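Local coordinates for uncharacterized HTH-type transcriptional regulator yydK (Bacillus subtilis subsp. subtilis, PDB 3BWG), which probably binds DNA through an N-terminal winged helix-turn-helix domain of the GntR family and regulates transcription, with a UTRA domain following, at residues N94-I100 with K127-N133; G170-G174 with F208-N212. One frame throughout, in Å; residues are numbered along the deposited sequence.

Contact 1: N94-I100 with K127-N133; sequences NVTSKVI and KRVRYIN
Val95-Ile100 and Lys127-Ile132 run antiparallel, their segment axes 156° apart and 4.5 Å at closest approach, with Thr96 pairing with Tyr131 and Lys98 with Val129 as hydrogen-bonded pairs. Both N-H...O bonds of each pair are made; the shortest runs from Tyr131 N to Thr96 O at 2.7 Å. Beyond them Ile100 N donates to Lys127 O, while the bond from Asn133 N to Asn94 O at the other end is weak. On the face that carries Val95, Ser97 and Val99, Arg130 is the main partner: its NE donates to Ser97 OG, 2.9 Å away and only 13° out of the guanidinium plane. The bend at chi3 (70°) brings NE to that hydroxyl and the guanidinium against Val95 CG2, which sits over one face, 3.8 Å from Arg130 NH2; Arg128 NH2 lies over the opposite one. A water accepts a weak bond from Arg130 NH2 and donates to Val95 O. These strands form one edge, within this chain, of the six-stranded antiparallel sheet of the UTRA domain, a fold that in related GntR regulators binds small effectors. The two arginines each have an acid: Arg130 NH1 pairs with Glu91 and Arg128 NE with Glu140, while Arg128 NH1 also donates to the backbone oxygens of Val157 and His159. A leucine in place of Arg130 would probably leave Glu91 without its charge mate and Ser97 OG without its donor. On the other face the Tyr131 ring turns an edge to Thr96 O, and Lys98 CD passes 3.8 Å from Tyr131 OH. Toward the far end Ile100 CD1 meets Val129 CG2 at 3.5 Å; Ile100 CG2 rests 3.7 Å from Lys127 CD, whose chain goes on to a salt bridge between NZ and Glu101.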
ATOM      1  N   ASN B  94      15.867  13.797  -1.805  1.00 71.55           N
ATOM      2  CA  ASN B  94      17.253  14.064  -1.435  1.00 70.38           C
ATOM      3  C   ASN B  94      17.536  13.641  -0.000  1.00 67.51           C
ATOM      4  O   ASN B  94      17.641  14.467   0.906  1.00 66.95           O
ATOM      5  CB  ASN B  94      17.683  15.504  -1.731  1.00 72.18           C
ATOM      6  CG  ASN B  94      19.159  15.594  -2.088  1.00 73.91           C
ATOM      7  OD1 ASN B  94      20.035  15.497  -1.218  1.00 74.63           O
ATOM      8  ND2 ASN B  94      19.445  15.754  -3.378  1.00 74.73           N
ATOM      9  N   VAL B  95      17.662  12.332   0.174  1.00 64.99           N
ATOM     10  CA  VAL B  95      17.712  11.710   1.491  1.00 62.99           C
ATOM     11  C   VAL B  95      19.143  11.355   1.923  1.00 61.64           C
ATOM     12  O   VAL B  95      19.858  10.601   1.248  1.00 61.70           O
ATOM     13  CB  VAL B  95      16.708  10.503   1.619  1.00 62.93           C
ATOM     14  CG1 VAL B  95      16.945   9.471   0.546  1.00 63.84           C
ATOM     15  CG2 VAL B  95      16.762   9.868   3.008  1.00 62.46           C
ATOM     16  N   THR B  96      19.555  11.947   3.039  1.00 59.02           N
ATOM     17  CA  THR B  96      20.831  11.638   3.652  1.00 56.41           C
ATOM     18  C   THR B  96      20.617  10.984   5.006  1.00 54.52           C
ATOM     19  O   THR B  96      19.512  11.036   5.559  1.00 53.53           O
ATOM     20  CB  THR B  96      21.765  12.885   3.753  1.00 56.24           C
ATOM     21  OG1 THR B  96      21.195  13.876   4.613  1.00 55.77           O
ATOM     22  CG2 THR B  96      22.016  13.485   2.355  1.00 56.68           C
ATOM     23  N   SER B  97      21.685  10.374   5.516  1.00 52.93           N
ATOM     24  CA  SER B  97      21.676   9.593   6.741  1.00 51.83           C
ATOM     25  C   SER B  97      22.885   9.901   7.609  1.00 51.12           C
ATOM     26  O   SER B  97      24.008  10.045   7.115  1.00 52.32           O
ATOM     27  CB  SER B  97      21.653   8.079   6.443  1.00 51.12           C
ATOM     28  OG  SER B  97      20.454   7.676   5.835  1.00 50.39           O
ATOM     29  N   LYS B  98      22.620   9.989   8.906  1.00 49.93           N
ATOM     30  CA  LYS B  98      23.613   9.998   9.956  1.00 49.06           C
ATOM     31  C   LYS B  98      23.573   8.607  10.636  1.00 46.92           C
ATOM     32  O   LYS B  98      22.550   8.217  11.177  1.00 45.44           O
ATOM     33  CB  LYS B  98      23.231  11.093  10.951  1.00 51.38           C
ATOM     34  CG  LYS B  98      24.195  11.371  12.074  1.00 54.53           C
ATOM     35  CD  LYS B  98      23.690  12.606  12.836  1.00 56.59           C
ATOM     36  CE  LYS B  98      24.082  12.613  14.315  1.00 58.00           C
ATOM     37  NZ  LYS B  98      25.442  13.206  14.574  1.00 59.24           N
ATOM     38  N   VAL B  99      24.675   7.862  10.574  1.00 44.01           N
ATOM     39  CA  VAL B  99      24.729   6.555  11.192  1.00 43.79           C
ATOM     40  C   VAL B  99      25.055   6.764  12.654  1.00 42.57           C
ATOM     41  O   VAL B  99      26.075   7.333  12.976  1.00 45.16           O
ATOM     42  CB  VAL B  99      25.795   5.620  10.542  1.00 42.44           C
ATOM     43  CG1 VAL B  99      25.823   4.258  11.225  1.00 39.72           C
ATOM     44  CG2 VAL B  99      25.516   5.442   9.079  1.00 41.86           C
ATOM     45  N   ILE B 100      24.183   6.293  13.527  1.00 41.25           N
ATOM     46  CA  ILE B 100      24.406   6.387  14.943  1.00 40.40           C
ATOM     47  C   ILE B 100      25.155   5.146  15.413  1.00 40.71           C
ATOM     48  O   ILE B 100      26.098   5.268  16.192  1.00 40.83           O
ATOM     49  CB  ILE B 100      23.093   6.579  15.720  1.00 39.40           C
ATOM     50  CG1 ILE B 100      22.365   7.811  15.207  1.00 39.90           C
ATOM     51  CG2 ILE B 100      23.384   6.753  17.238  1.00 38.34           C
ATOM     52  CD1 ILE B 100      20.913   7.802  15.498  1.00 41.39           C
ATOM     53  N   LYS B 127      21.409   1.763  13.368  1.00 38.94           N
ATOM     54  CA  LYS B 127      20.617   2.782  14.001  1.00 38.78           C
ATOM     55  C   LYS B 127      20.989   4.078  13.258  1.00 39.10           C
ATOM     56  O   LYS B 127      22.183   4.428  13.182  1.00 37.52           O
ATOM     57  CB  LYS B 127      20.961   2.871  15.487  1.00 38.34           C
ATOM     58  CG  LYS B 127      20.116   3.915  16.225  1.00 41.60           C
ATOM     59  CD  LYS B 127      20.642   4.294  17.624  1.00 42.50           C
ATOM     60  CE  LYS B 127      20.196   3.260  18.657  1.00 44.48           C
ATOM     61  NZ  LYS B 127      20.703   3.698  20.009  1.00 46.38           N
ATOM     62  N   ARG B 128      19.996   4.753  12.670  1.00 37.07           N
ATOM     63  CA  ARG B 128      20.286   5.946  11.893  1.00 37.67           C
ATOM     64  C   ARG B 128      19.126   6.940  11.862  1.00 38.16           C
ATOM     65  O   ARG B 128      17.935   6.577  11.992  1.00 37.51           O
ATOM     66  CB  ARG B 128      20.787   5.580  10.478  1.00 39.54           C
ATOM     67  CG  ARG B 128      19.746   5.113   9.484  1.00 39.55           C
ATOM     68  CD  ARG B 128      20.368   4.588   8.206  1.00 40.07           C
ATOM     69  NE  ARG B 128      19.327   3.898   7.443  1.00 41.76           N
ATOM     70  CZ  ARG B 128      19.354   3.642   6.141  1.00 42.67           C
ATOM     71  NH1 ARG B 128      20.395   4.003   5.398  1.00 41.92           N
ATOM     72  NH2 ARG B 128      18.322   3.016   5.591  1.00 43.16           N
ATOM     73  N   VAL B 129      19.485   8.204  11.754  1.00 37.15           N
ATOM     74  CA  VAL B 129      18.506   9.246  11.534  1.00 38.56           C
ATOM     75  C   VAL B 129      18.661   9.586  10.082  1.00 38.82           C
ATOM     76  O   VAL B 129      19.795   9.688   9.558  1.00 40.24           O
ATOM     77  CB  VAL B 129      18.740  10.491  12.439  1.00 38.62           C
ATOM     78  CG1 VAL B 129      17.671  11.621  12.196  1.00 38.27           C
ATOM     79  CG2 VAL B 129      18.765  10.070  13.919  1.00 39.97           C
ATOM     80  N   ARG B 130      17.526   9.718   9.411  1.00 40.10           N
ATOM     81  CA  ARG B 130      17.542  10.088   8.001  1.00 41.42           C
ATOM     82  C   ARG B 130      16.938  11.479   7.790  1.00 42.49           C
ATOM     83  O   ARG B 130      16.128  11.918   8.599  1.00 42.42           O
ATOM     84  CB  ARG B 130      16.884   9.003   7.149  1.00 41.12           C
ATOM     85  CG  ARG B 130      17.247   7.580   7.582  1.00 43.39           C
ATOM     86  CD  ARG B 130      16.841   6.570   6.505  1.00 46.23           C
ATOM     87  NE  ARG B 130      17.730   6.741   5.331  1.00 46.71           N
ATOM     88  CZ  ARG B 130      17.477   6.237   4.126  1.00 48.13           C
ATOM     89  NH1 ARG B 130      16.368   5.514   3.931  1.00 46.56           N
ATOM     90  NH2 ARG B 130      18.346   6.424   3.124  1.00 46.58           N
ATOM     91  N   TYR B 131      17.384  12.179   6.736  1.00 43.89           N
ATOM     92  CA  TYR B 131      17.002  13.575   6.455  1.00 45.62           C
ATOM     93  C   TYR B 131      16.544  13.784   5.002  1.00 49.09           C
ATOM     94  O   TYR B 131      17.115  13.212   4.065  1.00 49.33           O
ATOM     95  CB  TYR B 131      18.159  14.545   6.719  1.00 43.80           C
ATOM     96  CG  TYR B 131      18.723  14.517   8.111  1.00 42.92           C
ATOM     97  CD1 TYR B 131      18.526  15.583   9.001  1.00 42.63           C
ATOM     98  CD2 TYR B 131      19.490  13.434   8.536  1.00 42.64           C
ATOM     99  CE1 TYR B 131      19.075  15.541  10.327  1.00 43.12           C
ATOM    100  CE2 TYR B 131      20.032  13.377   9.810  1.00 42.38           C
ATOM    101  CZ  TYR B 131      19.820  14.398  10.704  1.00 43.54           C
ATOM    102  OH  TYR B 131      20.381  14.246  11.958  1.00 44.33           O
ATOM    103  N   ILE B 132      15.509  14.596   4.813  1.00 51.81           N
ATOM    104  CA  ILE B 132      15.079  14.993   3.469  1.00 54.32           C
ATOM    105  C   ILE B 132      15.200  16.470   3.408  1.00 55.77           C
ATOM    106  O   ILE B 132      14.557  17.188   4.183  1.00 56.78           O
ATOM    107  CB  ILE B 132      13.624  14.524   3.078  1.00 54.43           C
ATOM    108  CG1 ILE B 132      12.672  14.409   4.294  1.00 54.90           C
ATOM    109  CG2 ILE B 132      13.689  13.220   2.322  1.00 55.20           C
ATOM    110  CD1 ILE B 132      11.861  15.666   4.608  1.00 53.94           C
ATOM    111  N   ASN B 133      16.100  16.923   2.538  1.00 58.20           N
ATOM    112  CA  ASN B 133      16.426  18.343   2.391  1.00 58.56           C
ATOM    113  C   ASN B 133      16.700  19.066   3.696  1.00 57.83           C
ATOM    114  O   ASN B 133      16.032  20.051   4.013  1.00 57.38           O
ATOM    115  CB  ASN B 133      15.332  19.061   1.586  1.00 60.69           C
ATOM    116  CG  ASN B 133      15.451  18.791   0.088  1.00 62.72           C
ATOM    117  OD1 ASN B 133      16.356  19.321  -0.583  1.00 63.64           O
ATOM    118  ND2 ASN B 133      14.557  17.950  -0.441  1.00 62.81           N
TER
HETATM  119  O   HOH W   1      20.503   8.059   1.679  1.00 70.35           O

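Contact 2: G170-G174 with F208-N212; sequences GLKIG and FHLTN
Leu171 and Leu210 both set CG opposite their own carbonyl carbon (chi1 -66° and -59°), and the second torsion of Leu210 carries its CD2 to within 3.9 Å of Leu171 CB. The pair lies where strand 173-184, outermost in the six-stranded antiparallel sheet of the UTRA domain within this chain, begins beside the end of strand 200-210. Ile173 and Leu210 form a non-hydrogen-bonded antiparallel pair, CA to CA 4.6 Å, flanked by two backbone bonds: Gly174 N to His209 O at 2.7 Å, and Thr211 N to Lys172 O at 3.0 Å. Gly174 fits because a CB there would clash with Thr211 CA. The side chain of Ile173 leaves the pair for Phe162 and Ile165, and Leu171 also touches Ile165, which packs helix 161-167 against the start of strand 173-184. His209 directs its imidazole away from 170-174; ND1 bonds to Phe175 O, the ring stacks on Phe175, and Gln25 of the second subunit packs on His209. Just past the end of strand 200-210, Thr211 turns both branches of its side chain toward Lys172, OG1 and CG2 each 3.9 Å from Lys172 CB.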
ATOM      1  N   GLY B 170      24.119  -9.079  -5.167  1.00 44.92           N
ATOM      2  CA  GLY B 170      23.382  -9.810  -6.188  1.00 44.23           C
ATOM      3  C   GLY B 170      22.144 -10.533  -5.695  1.00 44.28           C
ATOM      4  O   GLY B 170      21.722 -11.515  -6.296  1.00 42.37           O
ATOM      5  N   LEU B 171      21.535 -10.030  -4.620  1.00 44.61           N
ATOM      6  CA  LEU B 171      20.338 -10.644  -4.058  1.00 45.21           C
ATOM      7  C   LEU B 171      19.070 -10.102  -4.700  1.00 45.16           C
ATOM      8  O   LEU B 171      19.023  -8.956  -5.136  1.00 45.19           O
ATOM      9  CB  LEU B 171      20.286 -10.416  -2.537  1.00 47.04           C
ATOM     10  CG  LEU B 171      21.417 -11.130  -1.800  1.00 48.13           C
ATOM     11  CD1 LEU B 171      21.415 -10.732  -0.353  1.00 48.00           C
ATOM     12  CD2 LEU B 171      21.307 -12.641  -1.961  1.00 48.63           C
ATOM     13  N   LYS B 172      18.027 -10.924  -4.701  1.00 45.16           N
ATOM     14  CA  LYS B 172      16.783 -10.570  -5.345  1.00 43.80           C
ATOM     15  C   LYS B 172      15.751 -10.334  -4.246  1.00 43.26           C
ATOM     16  O   LYS B 172      15.340 -11.259  -3.537  1.00 42.64           O
ATOM     17  CB  LYS B 172      16.352 -11.676  -6.332  1.00 45.10           C
ATOM     18  CG  LYS B 172      17.462 -12.123  -7.298  1.00 46.94           C
ATOM     19  CD  LYS B 172      17.781 -11.021  -8.339  1.00 49.51           C
ATOM     20  CE  LYS B 172      19.261 -11.061  -8.778  1.00 50.81           C
ATOM     21  NZ  LYS B 172      19.698 -12.387  -9.331  1.00 52.88           N
ATOM     22  N   ILE B 173      15.376  -9.070  -4.105  1.00 42.46           N
ATOM     23  CA  ILE B 173      14.483  -8.591  -3.066  1.00 43.51           C
ATOM     24  C   ILE B 173      13.027  -8.838  -3.493  1.00 45.09           C
ATOM     25  O   ILE B 173      12.616  -8.451  -4.576  1.00 47.26           O
ATOM     26  CB  ILE B 173      14.781  -7.098  -2.767  1.00 42.58           C
ATOM     27  CG1 ILE B 173      16.279  -6.944  -2.379  1.00 43.38           C
ATOM     28  CG2 ILE B 173      13.745  -6.500  -1.751  1.00 40.05           C
ATOM     29  CD1 ILE B 173      16.746  -5.529  -1.861  1.00 43.05           C
ATOM     30  N   GLY B 174      12.253  -9.518  -2.653  1.00 46.02           N
ATOM     31  CA  GLY B 174      10.898  -9.887  -3.028  1.00 43.93           C
ATOM     32  C   GLY B 174       9.897  -9.135  -2.166  1.00 44.89           C
ATOM     33  O   GLY B 174      10.029  -7.926  -1.959  1.00 44.77           O
ATOM     34  N   PHE B 208      11.211  -7.351   5.133  1.00 39.00           N
ATOM     35  CA  PHE B 208      11.533  -7.546   3.719  1.00 40.67           C
ATOM     36  C   PHE B 208      12.050  -8.969   3.513  1.00 38.48           C
ATOM     37  O   PHE B 208      12.792  -9.501   4.352  1.00 37.04           O
ATOM     38  CB  PHE B 208      12.519  -6.480   3.220  1.00 40.09           C
ATOM     39  CG  PHE B 208      11.951  -5.074   3.258  1.00 42.97           C
ATOM     40  CD1 PHE B 208      11.418  -4.489   2.109  1.00 44.20           C
ATOM     41  CD2 PHE B 208      11.967  -4.323   4.449  1.00 43.43           C
ATOM     42  CE1 PHE B 208      10.886  -3.169   2.144  1.00 44.71           C
ATOM     43  CE2 PHE B 208      11.459  -2.981   4.484  1.00 45.05           C
ATOM     44  CZ  PHE B 208      10.894  -2.436   3.337  1.00 43.26           C
ATOM     45  N   HIS B 209      11.603  -9.596   2.429  1.00 38.39           N
ATOM     46  CA  HIS B 209      11.930 -11.009   2.171  1.00 36.07           C
ATOM     47  C   HIS B 209      12.706 -11.057   0.862  1.00 36.85           C
ATOM     48  O   HIS B 209      12.489 -10.219  -0.038  1.00 36.37           O
ATOM     49  CB  HIS B 209      10.643 -11.885   2.047  1.00 36.76           C
ATOM     50  CG  HIS B 209       9.777 -11.888   3.279  1.00 37.09           C
ATOM     51  ND1 HIS B 209       8.919 -10.849   3.594  1.00 37.58           N
ATOM     52  CD2 HIS B 209       9.648 -12.792   4.280  1.00 36.89           C
ATOM     53  CE1 HIS B 209       8.302 -11.113   4.733  1.00 36.57           C
ATOM     54  NE2 HIS B 209       8.752 -12.265   5.189  1.00 37.22           N
ATOM     55  N   LEU B 210      13.580 -12.052   0.724  1.00 36.66           N
ATOM     56  CA  LEU B 210      14.118 -12.400  -0.591  1.00 36.47           C
ATOM     57  C   LEU B 210      13.004 -13.061  -1.444  1.00 37.70           C
ATOM     58  O   LEU B 210      11.894 -13.389  -0.953  1.00 37.55           O
ATOM     59  CB  LEU B 210      15.341 -13.307  -0.466  1.00 34.94           C
ATOM     60  CG  LEU B 210      16.590 -12.854   0.316  1.00 31.79           C
ATOM     61  CD1 LEU B 210      17.546 -14.015   0.421  1.00 32.30           C
ATOM     62  CD2 LEU B 210      17.287 -11.623  -0.328  1.00 31.33           C
ATOM     63  N   THR B 211      13.233 -13.205  -2.734  1.00 39.87           N
ATOM     64  CA  THR B 211      12.171 -13.783  -3.594  1.00 40.20           C
ATOM     65  C   THR B 211      11.795 -15.221  -3.193  1.00 42.62           C
ATOM     66  O   THR B 211      10.673 -15.672  -3.491  1.00 43.93           O
ATOM     67  CB  THR B 211      12.569 -13.799  -5.071  1.00 39.75           C
ATOM     68  OG1 THR B 211      13.858 -14.390  -5.170  1.00 39.73           O
ATOM     69  CG2 THR B 211      12.581 -12.392  -5.661  1.00 39.30           C
ATOM     70  N   ASN B 212      12.713 -15.932  -2.515  1.00 43.19           N
ATOM     71  CA  ASN B 212      12.435 -17.297  -1.998  1.00 43.51           C
ATOM     72  C   ASN B 212      11.667 -17.293  -0.687  1.00 43.18           C
ATOM     73  O   ASN B 212      11.430 -18.362  -0.095  1.00 43.72           O
ATOM     74  CB  ASN B 212      13.713 -18.137  -1.862  1.00 44.52           C
ATOM     75  CG  ASN B 212      14.761 -17.478  -0.963  1.00 47.44           C
ATOM     76  OD1 ASN B 212      14.447 -16.705  -0.064  1.00 46.86           O
ATOM     77  ND2 ASN B 212      16.020 -17.787  -1.214  1.00 49.73           N
TER

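Overall arrangement
Contact 1 and contact 2 lie at the two borders of one six-stranded antiparallel sheet, whose order across is 95-105, 123-132, 135-145, 215-224, 200-210 and 173-184. Contact 1 joins the first two strands and contact 2 the last two; strands 135-145 and 215-224 lie between. Their centres are 24 Å apart, and the nearest atoms remain about 9 Å from each other without touching. Along the chain they come in series, contact 1 closing before contact 2 opens, all within the UTRA domain, which probably binds an effector. Each pairs an outermost strand of the sheet, within this chain, with its inner neighbour. The second subunit comes within reach of contact 2, whereas no other chain of the assembly touches the segments of contact 1.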